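Side-chain contacts in putative NADPH:quinone oxidoreductase (Ralstonia eutropha, PDB 3IUP), which binds NADPH and probably uses it to reduce quinones, as a putative oxidoreductase with an alcohol dehydrogenase-like (GroES-like) domain: residues P43-D48 with S153-L158; S292-N297 with W304-W309; I357-Y360 with G366-Y369. All coordinates share one frame; numbering follows the deposited sequence.

How the interactions relate
Following the chain from its N terminus, interaction 1 comes first: the start of helix 46-53, in the GroES-like region, meets the start of helix 155-169, bringing together two helix starts that lie about a hundred residues apart in sequence, beside the bound NADPH. Interaction 2 closes a short connection whose two strands run antiparallel but meet through side chains alone, at the subunit interface; strand 304-308 is the last of the parallel sheet within this chain. Interaction 3 closes another short loop, between helix 354-360 and strand 369-372. The three follow one another in series, neither nesting nor crossing. Interactions 1 and 3 touch directly, Asn45 OD1 lying 2.9 Å from Lys368 NZ, whereas interaction 2 shares with them the bound NADPH.

Interaction 1: residues P43-D48 with S153-L158. With NDP (NADPH dihydro-nicotinamide-adenine-dinucleotide phosphate), chain C.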
loop_
_atom_site.group_PDB
_atom_site.type_symbol
_atom_site.label_atom_id
_atom_site.label_comp_id
_atom_site.label_asym_id
_atom_site.label_seq_id
_atom_site.Cartn_x
_atom_site.Cartn_y
_atom_site.Cartn_z
ATOM N N PRO A 43 14.803 -22.732 -15.727
ATOM C CA PRO A 43 14.695 -21.449 -16.387
ATOM C C PRO A 43 15.498 -20.393 -15.666
ATOM O O PRO A 43 15.720 -20.510 -14.466
ATOM C CB PRO A 43 13.195 -21.162 -16.294
ATOM C CG PRO A 43 12.802 -21.757 -15.003
ATOM C CD PRO A 43 13.607 -23.030 -14.930
ATOM N N LEU A 44 15.928 -19.364 -16.411
ATOM C CA LEU A 44 16.496 -18.153 -15.859
ATOM C C LEU A 44 15.383 -17.115 -15.713
ATOM O O LEU A 44 15.020 -16.410 -16.662
ATOM C CB LEU A 44 17.596 -17.618 -16.774
ATOM C CG LEU A 44 18.941 -18.286 -16.578
ATOM C CD1 LEU A 44 19.775 -18.190 -17.857
ATOM C CD2 LEU A 44 19.663 -17.638 -15.370
ATOM N N ASN A 45 14.767 -17.093 -14.555
ATOM C CA ASN A 45 13.663 -16.185 -14.298
ATOM C C ASN A 45 14.261 -14.921 -13.626
ATOM O O ASN A 45 15.364 -14.966 -13.025
ATOM C CB ASN A 45 12.665 -16.817 -13.359
ATOM C CG ASN A 45 11.917 -17.997 -13.939
ATOM O OD1 ASN A 45 11.586 -18.044 -15.147
ATOM N ND2 ASN A 45 11.604 -18.992 -13.043
ATOM N N PRO A 46 13.513 -13.815 -13.638
ATOM C CA PRO A 46 13.975 -12.574 -12.986
ATOM C C PRO A 46 14.342 -12.743 -11.519
ATOM O O PRO A 46 15.355 -12.210 -11.109
ATOM C CB PRO A 46 12.776 -11.632 -13.178
ATOM C CG PRO A 46 12.219 -12.063 -14.521
ATOM C CD PRO A 46 12.245 -13.598 -14.364
ATOM N N SER A 47 13.602 -13.558 -10.766
ATOM C CA SER A 47 13.969 -13.870 -9.377
ATOM C C SER A 47 15.346 -14.504 -9.302
ATOM O O SER A 47 16.129 -14.185 -8.432
ATOM C CB SER A 47 12.953 -14.803 -8.736
ATOM O OG SER A 47 12.511 -15.766 -9.708
ATOM N N ASP A 48 15.665 -15.364 -10.276
ATOM C CA ASP A 48 16.982 -16.020 -10.300
ATOM C C ASP A 48 18.096 -15.049 -10.627
ATOM O O ASP A 48 19.157 -15.109 -10.050
ATOM C CB ASP A 48 16.997 -17.167 -11.312
ATOM C CG ASP A 48 15.904 -18.225 -11.022
ATOM O OD1 ASP A 48 15.895 -18.731 -9.841
ATOM O OD2 ASP A 48 15.072 -18.502 -11.946
ATOM N N SER A 153 7.318 -25.183 -13.916
ATOM C CA SER A 153 6.021 -25.635 -13.403
ATOM C C SER A 153 5.540 -24.841 -12.193
ATOM O O SER A 153 4.346 -24.889 -11.848
ATOM C CB SER A 153 6.106 -27.115 -12.988
ATOM O OG SER A 153 6.226 -27.907 -14.127
ATOM N N PHE A 154 6.448 -24.190 -11.490
ATOM C CA PHE A 154 6.077 -23.583 -10.201
ATOM C C PHE A 154 5.915 -22.068 -10.244
ATOM O O PHE A 154 4.841 -21.537 -9.923
ATOM C CB PHE A 154 7.065 -23.973 -9.107
ATOM C CG PHE A 154 7.052 -25.432 -8.752
ATOM C CD1 PHE A 154 6.284 -25.883 -7.691
ATOM C CD2 PHE A 154 7.846 -26.343 -9.434
ATOM C CE1 PHE A 154 6.287 -27.239 -7.318
ATOM C CE2 PHE A 154 7.858 -27.685 -9.084
ATOM C CZ PHE A 154 7.077 -28.142 -8.024
ATOM N N VAL A 155 6.990 -21.350 -10.559
ATOM C CA VAL A 155 7.062 -19.936 -10.259
ATOM C C VAL A 155 5.973 -19.160 -11.049
ATOM O O VAL A 155 5.100 -18.489 -10.479
ATOM C CB VAL A 155 8.482 -19.391 -10.539
ATOM C CG1 VAL A 155 8.593 -17.844 -10.481
ATOM C CG2 VAL A 155 9.515 -20.041 -9.505
ATOM N N ASN A 156 6.001 -19.280 -12.357
ATOM C CA ASN A 156 5.001 -18.559 -13.174
ATOM C C ASN A 156 3.577 -19.117 -13.111
ATOM O O ASN A 156 2.611 -18.330 -12.882
ATOM C CB ASN A 156 5.500 -18.276 -14.602
ATOM C CG ASN A 156 6.594 -17.212 -14.629
ATOM O OD1 ASN A 156 6.846 -16.522 -13.626
ATOM N ND2 ASN A 156 7.291 -17.090 -15.787
ATOM N N PRO A 157 3.406 -20.443 -13.233
ATOM C CA PRO A 157 2.044 -20.944 -13.186
ATOM C C PRO A 157 1.322 -20.690 -11.852
ATOM O O PRO A 157 0.136 -20.337 -11.845
ATOM C CB PRO A 157 2.214 -22.445 -13.477
ATOM C CG PRO A 157 3.407 -22.523 -14.340
ATOM C CD PRO A 157 4.349 -21.449 -13.774
ATOM N N LEU A 158 2.008 -20.891 -10.732
ATOM C CA LEU A 158 1.348 -20.744 -9.451
ATOM C C LEU A 158 1.147 -19.279 -9.137
ATOM O O LEU A 158 0.203 -18.946 -8.442
ATOM C CB LEU A 158 2.075 -21.433 -8.309
ATOM C CG LEU A 158 2.092 -22.937 -8.450
ATOM C CD1 LEU A 158 3.007 -23.572 -7.358
ATOM C CD2 LEU A 158 0.671 -23.600 -8.481
HETATM P PA NDP C . 9.559 -12.526 -18.805
HETATM O O1A NDP C . 8.923 -13.583 -19.562
HETATM O O2A NDP C . 11.034 -12.408 -18.827
HETATM O O5B NDP C . 8.890 -11.133 -19.400
HETATM C C5B NDP C . 9.276 -9.915 -18.754
HETATM C C4B NDP C . 8.426 -8.804 -19.291
HETATM O O4B NDP C . 8.825 -7.659 -18.596
HETATM C C3B NDP C . 8.631 -8.557 -20.795
HETATM O O3B NDP C . 7.436 -8.428 -21.538
HETATM C C2B NDP C . 9.367 -7.200 -20.834
HETATM O O2B NDP C . 9.017 -6.374 -21.945
HETATM C C1B NDP C . 8.888 -6.575 -19.531
HETATM N N9A NDP C . 9.821 -5.582 -18.982
HETATM C C8A NDP C . 11.169 -5.789 -18.774
HETATM N N7A NDP C . 11.686 -4.698 -18.183
HETATM C C5A NDP C . 10.674 -3.777 -17.990
HETATM C C6A NDP C . 10.608 -2.481 -17.440
HETATM N N6A NDP C . 11.687 -1.800 -17.014
HETATM N N1A NDP C . 9.392 -1.831 -17.398
HETATM C C2A NDP C . 8.264 -2.398 -17.904
HETATM N N3A NDP C . 8.331 -3.664 -18.439
HETATM C C4A NDP C . 9.504 -4.340 -18.484
HETATM O O3 NDP C . 9.189 -12.496 -17.231
HETATM P PN NDP C . 8.412 -13.592 -16.436
HETATM O O1N NDP C . 7.135 -13.942 -17.008
HETATM O O2N NDP C . 9.299 -14.746 -16.063
HETATM O O5D NDP C . 8.128 -12.767 -15.059
HETATM C C5D NDP C . 7.152 -11.714 -15.064
HETATM C C4D NDP C . 7.251 -10.919 -13.767
HETATM O O4D NDP C . 6.627 -11.719 -12.741
HETATM C C3D NDP C . 8.676 -10.571 -13.289
HETATM O O3D NDP C . 8.727 -9.279 -12.717
HETATM C C2D NDP C . 8.895 -11.607 -12.199
HETATM O O2D NDP C . 9.876 -11.279 -11.227
HETATM C C1D NDP C . 7.485 -11.640 -11.604
HETATM N N1N NDP C . 7.246 -12.795 -10.709
HETATM C C2N NDP C . 7.072 -12.507 -9.395
HETATM C C3N NDP C . 6.862 -13.496 -8.470
HETATM C C7N NDP C . 6.534 -13.145 -7.032
HETATM O O7N NDP C . 6.461 -14.213 -6.141
HETATM N N7N NDP C . 6.345 -11.899 -6.578
HETATM C C4N NDP C . 6.543 -14.866 -8.928
HETATM C C5N NDP C . 6.743 -15.081 -10.408
HETATM C C6N NDP C . 7.080 -14.025 -11.245
HETATM P P2B NDP C . 10.172 -5.657 -22.869
HETATM O O1X NDP C . 10.390 -6.570 -24.083
HETATM O O2X NDP C . 11.480 -5.440 -22.113
HETATM O O3X NDP C . 9.536 -4.315 -23.262
#
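Asn45 and Val155 bring two helix starts together, their CA atoms 8.6 Å apart: Asn45 sits at the N-cap position before helix 46-53, and Val155 opens helix 155-169. At that gap the backbones do not meet, and side chains coming from opposite directions fill the space. The Asn45 amide nitrogen ND2 rests against Val155 CB at 4.0 Å, a van der Waals contact. Its hydrogen-bonding partner is Glu97, whose other carboxylate oxygen receives the backbone N-H of Val155, so one glutamate ties both sides together. Asn45 OD1 takes a bond from Lys368 NZ, which fixes the amide at both ends. The backbone N of Asn45 donates to Asp48 OD2 at 3.0 Å, and that oxygen uses its anti lone pair.

Val155 and Asn156 also face the cofactor. With CG1 anti to the backbone N (chi1 170°), Val155 sets that methyl 3.3 Å from C5N of the nicotinamide ring. Asn156 ND2 donates a nearly straight bond (168°) to the phosphate oxygen O2N, 3.1 Å away, while Pro46 CB packs on ribose O2D at 3.5 Å. The contact thus joins the GroES-like region to helix 155-169 at the cofactor cleft, consistent with the build of medium-chain dehydrogenases/reductases. Farther out, helix 183-195 lies against Asn156, helix 320-332 packs on Phe154 and Leu158, and Leu44 joins strand 369-372 through backbone bonds to Tyr369.

Interaction 2: residues S292-N297 with W304-W309; sequences SPTEFN and WGMGGW. With NDP (NADPH dihydro-nicotinamide-adenine-dinucleotide phosphate), chain C.
Phe296 is the side chain that both Trp304 and Met306 meet, all three buried. Trp304 approaches from the opposite direction, and the edge of the Phe296 ring is turned toward the face of the indole in an offset edge-to-face pair. The two planes stand at 78°. The closest atoms are Phe296 CE1 and Trp304 CH2, at 4.0 Å. Met306, a selenomethionine, adds a Met-aromatic contact. Its methyl CE comes within 3.6 Å of Phe296 CE2 and makes an off-centre CH-pi contact with the ring, while Met306 SE lies obliquely, 4.8 Å from the Phe296 ring centroid. The Met306 chain runs out extended from the backbone and then bends at its last torsion (chi3 -67°), which carries CE across to the phenyl ring. Thr294 CG2 touches Met306 SE at 4.2 Å.

These groups are held in place from outside. Leu258 of helix 253-266 packs on both Trp304 and Met306, and Phe300 meets Trp304 edge-to-face. The hydroxyl of Thr294 is bonded to Gly249 O. Trp309, at the end of the strand, takes no part in this packing and serves the cofactor: its carbonyl O accepts a 2.8 Å bond from the nicotinamide amide N7N, and its indole NE1 is bonded to Thr166 OG1.

The axes of strands 293-296 and 304-308 run antiparallel at 174° but stay 11.7 Å apart, so side chains fill the gap between them. Strand 304-308 is the outermost of the parallel Rossmann-type sheet within this chain, and both segments pair antiparallel with the second subunit, extending beta structure across the dimer interface.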
loop_
_atom_site.group_PDB
_atom_site.type_symbol
_atom_site.label_atom_id
_atom_site.label_comp_id
_atom_site.label_asym_id
_atom_site.label_seq_id
_atom_site.Cartn_x
_atom_site.Cartn_y
_atom_site.Cartn_z
ATOM N N SER A 292 13.352 2.387 -10.942
ATOM C CA SER A 292 13.227 3.773 -10.479
ATOM C C SER A 292 12.268 3.884 -9.251
ATOM O O SER A 292 11.563 2.928 -8.966
ATOM C CB SER A 292 12.680 4.683 -11.569
ATOM O OG SER A 292 11.309 4.477 -11.861
ATOM N N PRO A 293 12.313 5.031 -8.552
ATOM C CA PRO A 293 11.332 5.267 -7.465
ATOM C C PRO A 293 9.892 5.127 -7.951
ATOM O O PRO A 293 9.527 5.516 -9.092
ATOM C CB PRO A 293 11.547 6.716 -7.081
ATOM C CG PRO A 293 12.980 7.069 -7.587
ATOM C CD PRO A 293 13.098 6.238 -8.853
ATOM N N THR A 294 9.073 4.602 -7.053
ATOM C CA THR A 294 7.635 4.564 -7.240
ATOM C C THR A 294 7.127 5.970 -6.973
ATOM O O THR A 294 7.519 6.607 -5.974
ATOM C CB THR A 294 6.978 3.546 -6.263
ATOM O OG1 THR A 294 7.466 2.218 -6.501
ATOM C CG2 THR A 294 5.428 3.595 -6.395
ATOM N N GLU A 295 6.272 6.476 -7.852
ATOM C CA GLU A 295 5.734 7.818 -7.754
ATOM C C GLU A 295 4.271 7.881 -8.148
ATOM O O GLU A 295 3.885 7.398 -9.192
ATOM C CB GLU A 295 6.516 8.782 -8.685
ATOM C CG GLU A 295 6.176 10.263 -8.456
ATOM C CD GLU A 295 6.733 11.229 -9.531
ATOM O OE1 GLU A 295 7.255 10.767 -10.571
ATOM O OE2 GLU A 295 6.595 12.454 -9.330
ATOM N N PHE A 296 3.443 8.524 -7.337
ATOM C CA PHE A 296 2.051 8.720 -7.710
ATOM C C PHE A 296 1.405 9.902 -7.011
ATOM O O PHE A 296 1.794 10.218 -5.894
ATOM C CB PHE A 296 1.226 7.461 -7.459
ATOM C CG PHE A 296 1.307 6.913 -6.046
ATOM C CD1 PHE A 296 0.394 7.307 -5.086
ATOM C CD2 PHE A 296 2.259 5.965 -5.701
ATOM C CE1 PHE A 296 0.446 6.758 -3.789
ATOM C CE2 PHE A 296 2.298 5.390 -4.430
ATOM C CZ PHE A 296 1.396 5.816 -3.468
ATOM N N ASN A 297 0.458 10.544 -7.696
ATOM C CA ASN A 297 -0.470 11.499 -7.098
ATOM C C ASN A 297 -1.645 10.763 -6.511
ATOM O O ASN A 297 -2.017 9.774 -7.020
ATOM C CB ASN A 297 -0.954 12.496 -8.119
ATOM C CG ASN A 297 0.065 13.572 -8.306
ATOM O OD1 ASN A 297 0.574 14.093 -7.312
ATOM N ND2 ASN A 297 0.451 13.830 -9.548
ATOM N N TRP A 304 -7.913 2.506 -0.876
ATOM C CA TRP A 304 -6.883 1.951 -1.711
ATOM C C TRP A 304 -5.783 1.357 -0.873
ATOM O O TRP A 304 -5.572 1.747 0.292
ATOM C CB TRP A 304 -6.282 3.035 -2.652
ATOM C CG TRP A 304 -5.516 4.102 -1.934
ATOM C CD1 TRP A 304 -6.018 5.208 -1.373
ATOM C CD2 TRP A 304 -4.088 4.127 -1.677
ATOM N NE1 TRP A 304 -5.031 5.907 -0.738
ATOM C CE2 TRP A 304 -3.830 5.284 -0.920
ATOM C CE3 TRP A 304 -3.023 3.285 -2.023
ATOM C CZ2 TRP A 304 -2.556 5.646 -0.507
ATOM C CZ3 TRP A 304 -1.758 3.628 -1.602
ATOM C CH2 TRP A 304 -1.524 4.816 -0.872
ATOM N N GLY A 305 -5.093 0.418 -1.482
ATOM C CA GLY A 305 -3.883 -0.140 -0.895
ATOM C C GLY A 305 -2.913 -0.492 -1.992
ATOM O O GLY A 305 -3.305 -0.800 -3.163
HETATM N N MSE A 306 -1.646 -0.531 -1.599
HETATM C CA MSE A 306 -0.568 -0.919 -2.493
HETATM C C MSE A 306 0.383 -1.724 -1.625
HETATM O O MSE A 306 0.638 -1.360 -0.448
HETATM C CB MSE A 306 0.175 0.302 -3.052
HETATM C CG MSE A 306 1.207 -0.080 -4.059
HETATM SE SE MSE A 306 2.107 1.587 -4.754
HETATM C CE MSE A 306 0.620 2.439 -5.721
ATOM N N GLY A 307 0.947 -2.791 -2.139
ATOM C CA GLY A 307 1.960 -3.490 -1.327
ATOM C C GLY A 307 2.676 -4.583 -2.073
ATOM O O GLY A 307 2.358 -4.843 -3.219
ATOM N N GLY A 308 3.640 -5.248 -1.415
ATOM C CA GLY A 308 4.339 -6.358 -2.037
ATOM C C GLY A 308 3.523 -7.630 -2.068
ATOM O O GLY A 308 2.534 -7.741 -1.320
ATOM N N TRP A 309 3.871 -8.566 -2.959
ATOM C CA TRP A 309 3.226 -9.863 -3.076
ATOM C C TRP A 309 4.278 -10.878 -3.479
ATOM O O TRP A 309 5.026 -10.659 -4.435
ATOM C CB TRP A 309 2.086 -9.812 -4.124
ATOM C CG TRP A 309 1.189 -10.986 -4.212
ATOM C CD1 TRP A 309 -0.080 -11.062 -3.742
ATOM C CD2 TRP A 309 1.483 -12.266 -4.780
ATOM N NE1 TRP A 309 -0.613 -12.260 -4.016
ATOM C CE2 TRP A 309 0.333 -13.040 -4.642
ATOM C CE3 TRP A 309 2.586 -12.809 -5.437
ATOM C CZ2 TRP A 309 0.233 -14.320 -5.138
ATOM C CZ3 TRP A 309 2.509 -14.082 -5.906
ATOM C CH2 TRP A 309 1.333 -14.847 -5.752
HETATM P PA NDP C . 9.559 -12.526 -18.805
HETATM O O1A NDP C . 8.923 -13.583 -19.562
HETATM O O2A NDP C . 11.034 -12.408 -18.827
HETATM O O5B NDP C . 8.890 -11.133 -19.400
HETATM C C5B NDP C . 9.276 -9.915 -18.754
HETATM C C4B NDP C . 8.426 -8.804 -19.291
HETATM O O4B NDP C . 8.825 -7.659 -18.596
HETATM C C3B NDP C . 8.631 -8.557 -20.795
HETATM O O3B NDP C . 7.436 -8.428 -21.538
HETATM C C2B NDP C . 9.367 -7.200 -20.834
HETATM O O2B NDP C . 9.017 -6.374 -21.945
HETATM C C1B NDP C . 8.888 -6.575 -19.531
HETATM N N9A NDP C . 9.821 -5.582 -18.982
HETATM C C8A NDP C . 11.169 -5.789 -18.774
HETATM N N7A NDP C . 11.686 -4.698 -18.183
HETATM C C5A NDP C . 10.674 -3.777 -17.990
HETATM C C6A NDP C . 10.608 -2.481 -17.440
HETATM N N6A NDP C . 11.687 -1.800 -17.014
HETATM N N1A NDP C . 9.392 -1.831 -17.398
HETATM C C2A NDP C . 8.264 -2.398 -17.904
HETATM N N3A NDP C . 8.331 -3.664 -18.439
HETATM C C4A NDP C . 9.504 -4.340 -18.484
HETATM O O3 NDP C . 9.189 -12.496 -17.231
HETATM P PN NDP C . 8.412 -13.592 -16.436
HETATM O O1N NDP C . 7.135 -13.942 -17.008
HETATM O O2N NDP C . 9.299 -14.746 -16.063
HETATM O O5D NDP C . 8.128 -12.767 -15.059
HETATM C C5D NDP C . 7.152 -11.714 -15.064
HETATM C C4D NDP C . 7.251 -10.919 -13.767
HETATM O O4D NDP C . 6.627 -11.719 -12.741
HETATM C C3D NDP C . 8.676 -10.571 -13.289
HETATM O O3D NDP C . 8.727 -9.279 -12.717
HETATM C C2D NDP C . 8.895 -11.607 -12.199
HETATM O O2D NDP C . 9.876 -11.279 -11.227
HETATM C C1D NDP C . 7.485 -11.640 -11.604
HETATM N N1N NDP C . 7.246 -12.795 -10.709
HETATM C C2N NDP C . 7.072 -12.507 -9.395
HETATM C C3N NDP C . 6.862 -13.496 -8.470
HETATM C C7N NDP C . 6.534 -13.145 -7.032
HETATM O O7N NDP C . 6.461 -14.213 -6.141
HETATM N N7N NDP C . 6.345 -11.899 -6.578
HETATM C C4N NDP C . 6.543 -14.866 -8.928
HETATM C C5N NDP C . 6.743 -15.081 -10.408
HETATM C C6N NDP C . 7.080 -14.025 -11.245
HETATM P P2B NDP C . 10.172 -5.657 -22.869
HETATM O O1X NDP C . 10.390 -6.570 -24.083
HETATM O O2X NDP C . 11.480 -5.440 -22.113
HETATM O O3X NDP C . 9.536 -4.315 -23.262
#

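Interaction 3: residues I357-Y360 with G366-Y369. With NDP (NADPH dihydro-nicotinamide-adenine-dinucleotide phosphate), chain C.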
loop_
_atom_site.group_PDB
_atom_site.type_symbol
_atom_site.label_atom_id
_atom_site.label_comp_id
_atom_site.label_asym_id
_atom_site.label_seq_id
_atom_site.Cartn_x
_atom_site.Cartn_y
_atom_site.Cartn_z
ATOM N N ILE A 357 24.799 -13.446 -21.195
ATOM C CA ILE A 357 24.321 -12.561 -20.124
ATOM C C ILE A 357 23.668 -11.298 -20.700
ATOM O O ILE A 357 22.560 -10.891 -20.299
ATOM C CB ILE A 357 25.484 -12.203 -19.140
ATOM C CG1 ILE A 357 25.910 -13.480 -18.353
ATOM C CG2 ILE A 357 25.054 -11.100 -18.171
ATOM C CD1 ILE A 357 27.021 -13.287 -17.373
ATOM N N ALA A 358 24.367 -10.687 -21.643
ATOM C CA ALA A 358 23.848 -9.480 -22.307
ATOM C C ALA A 358 22.421 -9.631 -22.851
ATOM O O ALA A 358 21.652 -8.674 -22.831
ATOM C CB ALA A 358 24.788 -9.044 -23.413
ATOM N N VAL A 359 22.040 -10.825 -23.312
ATOM C CA VAL A 359 20.662 -11.053 -23.759
ATOM C C VAL A 359 19.712 -11.413 -22.654
ATOM O O VAL A 359 18.691 -10.752 -22.454
ATOM C CB VAL A 359 20.631 -12.132 -24.862
ATOM C CG1 VAL A 359 19.194 -12.374 -25.364
ATOM C CG2 VAL A 359 21.615 -11.751 -25.964
ATOM N N TYR A 360 20.037 -12.443 -21.870
ATOM C CA TYR A 360 19.064 -12.927 -20.944
ATOM C C TYR A 360 18.781 -11.943 -19.797
ATOM O O TYR A 360 17.670 -11.889 -19.262
ATOM C CB TYR A 360 19.400 -14.359 -20.510
ATOM C CG TYR A 360 20.582 -14.624 -19.591
ATOM C CD1 TYR A 360 20.529 -14.283 -18.248
ATOM C CD2 TYR A 360 21.676 -15.342 -20.046
ATOM C CE1 TYR A 360 21.596 -14.586 -17.381
ATOM C CE2 TYR A 360 22.718 -15.695 -19.202
ATOM C CZ TYR A 360 22.672 -15.296 -17.856
ATOM O OH TYR A 360 23.713 -15.625 -17.025
ATOM N N GLY A 366 9.698 -12.607 -24.767
ATOM C CA GLY A 366 10.063 -13.739 -25.643
ATOM C C GLY A 366 11.550 -14.070 -25.715
ATOM O O GLY A 366 12.010 -14.754 -26.665
ATOM N N GLU A 367 12.299 -13.619 -24.707
ATOM C CA GLU A 367 13.722 -13.866 -24.656
ATOM C C GLU A 367 14.105 -14.448 -23.304
ATOM O O GLU A 367 15.089 -14.002 -22.723
ATOM C CB GLU A 367 14.528 -12.597 -24.980
ATOM C CG GLU A 367 14.251 -12.096 -26.395
ATOM C CD GLU A 367 15.171 -10.997 -26.878
ATOM O OE1 GLU A 367 16.393 -11.263 -27.001
ATOM O OE2 GLU A 367 14.652 -9.866 -27.174
ATOM N N LYS A 368 13.311 -15.409 -22.823
ATOM C CA LYS A 368 13.674 -16.201 -21.662
ATOM C C LYS A 368 14.592 -17.372 -22.057
ATOM O O LYS A 368 14.331 -18.082 -23.030
ATOM C CB LYS A 368 12.461 -16.712 -20.923
ATOM C CG LYS A 368 12.818 -17.358 -19.558
ATOM C CD LYS A 368 11.630 -17.941 -18.829
ATOM C CE LYS A 368 10.668 -16.856 -18.306
ATOM N NZ LYS A 368 11.239 -16.081 -17.201
ATOM N N TYR A 369 15.663 -17.546 -21.297
ATOM C CA TYR A 369 16.634 -18.605 -21.557
ATOM C C TYR A 369 16.365 -19.791 -20.624
ATOM O O TYR A 369 16.027 -19.588 -19.471
ATOM C CB TYR A 369 18.063 -18.095 -21.358
ATOM C CG TYR A 369 18.686 -17.404 -22.559
ATOM C CD1 TYR A 369 17.937 -16.642 -23.440
ATOM C CD2 TYR A 369 20.061 -17.523 -22.795
ATOM C CE1 TYR A 369 18.554 -16.030 -24.543
ATOM C CE2 TYR A 369 20.677 -16.922 -23.881
ATOM C CZ TYR A 369 19.912 -16.181 -24.752
ATOM O OH TYR A 369 20.557 -15.588 -25.810
HETATM P PA NDP C . 9.559 -12.526 -18.805
HETATM O O1A NDP C . 8.923 -13.583 -19.562
HETATM O O2A NDP C . 11.034 -12.408 -18.827
HETATM O O5B NDP C . 8.890 -11.133 -19.400
HETATM C C5B NDP C . 9.276 -9.915 -18.754
HETATM C C4B NDP C . 8.426 -8.804 -19.291
HETATM O O4B NDP C . 8.825 -7.659 -18.596
HETATM C C3B NDP C . 8.631 -8.557 -20.795
HETATM O O3B NDP C . 7.436 -8.428 -21.538
HETATM C C2B NDP C . 9.367 -7.200 -20.834
HETATM O O2B NDP C . 9.017 -6.374 -21.945
HETATM C C1B NDP C . 8.888 -6.575 -19.531
HETATM N N9A NDP C . 9.821 -5.582 -18.982
HETATM C C8A NDP C . 11.169 -5.789 -18.774
HETATM N N7A NDP C . 11.686 -4.698 -18.183
HETATM C C5A NDP C . 10.674 -3.777 -17.990
HETATM C C6A NDP C . 10.608 -2.481 -17.440
HETATM N N6A NDP C . 11.687 -1.800 -17.014
HETATM N N1A NDP C . 9.392 -1.831 -17.398
HETATM C C2A NDP C . 8.264 -2.398 -17.904
HETATM N N3A NDP C . 8.331 -3.664 -18.439
HETATM C C4A NDP C . 9.504 -4.340 -18.484
HETATM O O3 NDP C . 9.189 -12.496 -17.231
HETATM P PN NDP C . 8.412 -13.592 -16.436
HETATM O O1N NDP C . 7.135 -13.942 -17.008
HETATM O O2N NDP C . 9.299 -14.746 -16.063
HETATM O O5D NDP C . 8.128 -12.767 -15.059
HETATM C C5D NDP C . 7.152 -11.714 -15.064
HETATM C C4D NDP C . 7.251 -10.919 -13.767
HETATM O O4D NDP C . 6.627 -11.719 -12.741
HETATM C C3D NDP C . 8.676 -10.571 -13.289
HETATM O O3D NDP C . 8.727 -9.279 -12.717
HETATM C C2D NDP C . 8.895 -11.607 -12.199
HETATM O O2D NDP C . 9.876 -11.279 -11.227
HETATM C C1D NDP C . 7.485 -11.640 -11.604
HETATM N N1N NDP C . 7.246 -12.795 -10.709
HETATM C C2N NDP C . 7.072 -12.507 -9.395
HETATM C C3N NDP C . 6.862 -13.496 -8.470
HETATM C C7N NDP C . 6.534 -13.145 -7.032
HETATM O O7N NDP C . 6.461 -14.213 -6.141
HETATM N N7N NDP C . 6.345 -11.899 -6.578
HETATM C C4N NDP C . 6.543 -14.866 -8.928
HETATM C C5N NDP C . 6.743 -15.081 -10.408
HETATM C C6N NDP C . 7.080 -14.025 -11.245
HETATM P P2B NDP C . 10.172 -5.657 -22.869
HETATM O O1X NDP C . 10.390 -6.570 -24.083
HETATM O O2X NDP C . 11.480 -5.440 -22.113
HETATM O O3X NDP C . 9.536 -4.315 -23.262
HETATM O O HOH W 1 15.786 -11.393 -22.092
#
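Val359 and Tyr360, at the end of helix 354-360, pack against Glu367 and Tyr369 where the chain returns from a short loop. This is the link between helix 354-360 and strand 369-372, which joins the mixed sheet by pairing with strands 34-43 and 344-347. At the helix's last turn, Ile357 keeps its side chain on the other side, toward Phe53, but its CA lies 3.6 Å above the plane of the Tyr360 ring.

Val359 comes next. Its methyl CG1 meets the phenol end of Tyr369 obliquely, 3.5 Å from OH, and also touches Glu367 OE1 at 3.4 Å. The valine crosses both side chains at about a right angle. A water lies 3.0 Å from Val359 O and 2.8 Å from Glu367 O and bridges them, with more acceptors around it than it has protons.

Tyr360 makes the central contact. Its CB sits over one face of the Tyr369 ring, a CH-pi contact 4.0 Å from the centroid and 20° off the normal. The rings themselves meet obliquely, with planes at 49°. In Tyr360 a chi1 of 72° tucks CG over the main chain, which sets the phenol against helix 46-53, where Leu49, Leu52 and Phe53 pack on it, and Val351 O is bonded to its OH.

Across the loop, Tyr369 is backed by Leu44 and by Lys344 and Ile346 of strand 344-347. Lys368 points away from the helix, its chain bent at both outer torsions, and reaches the NADPH: NZ donates to the phosphate oxygen O2N at 2.6 Å.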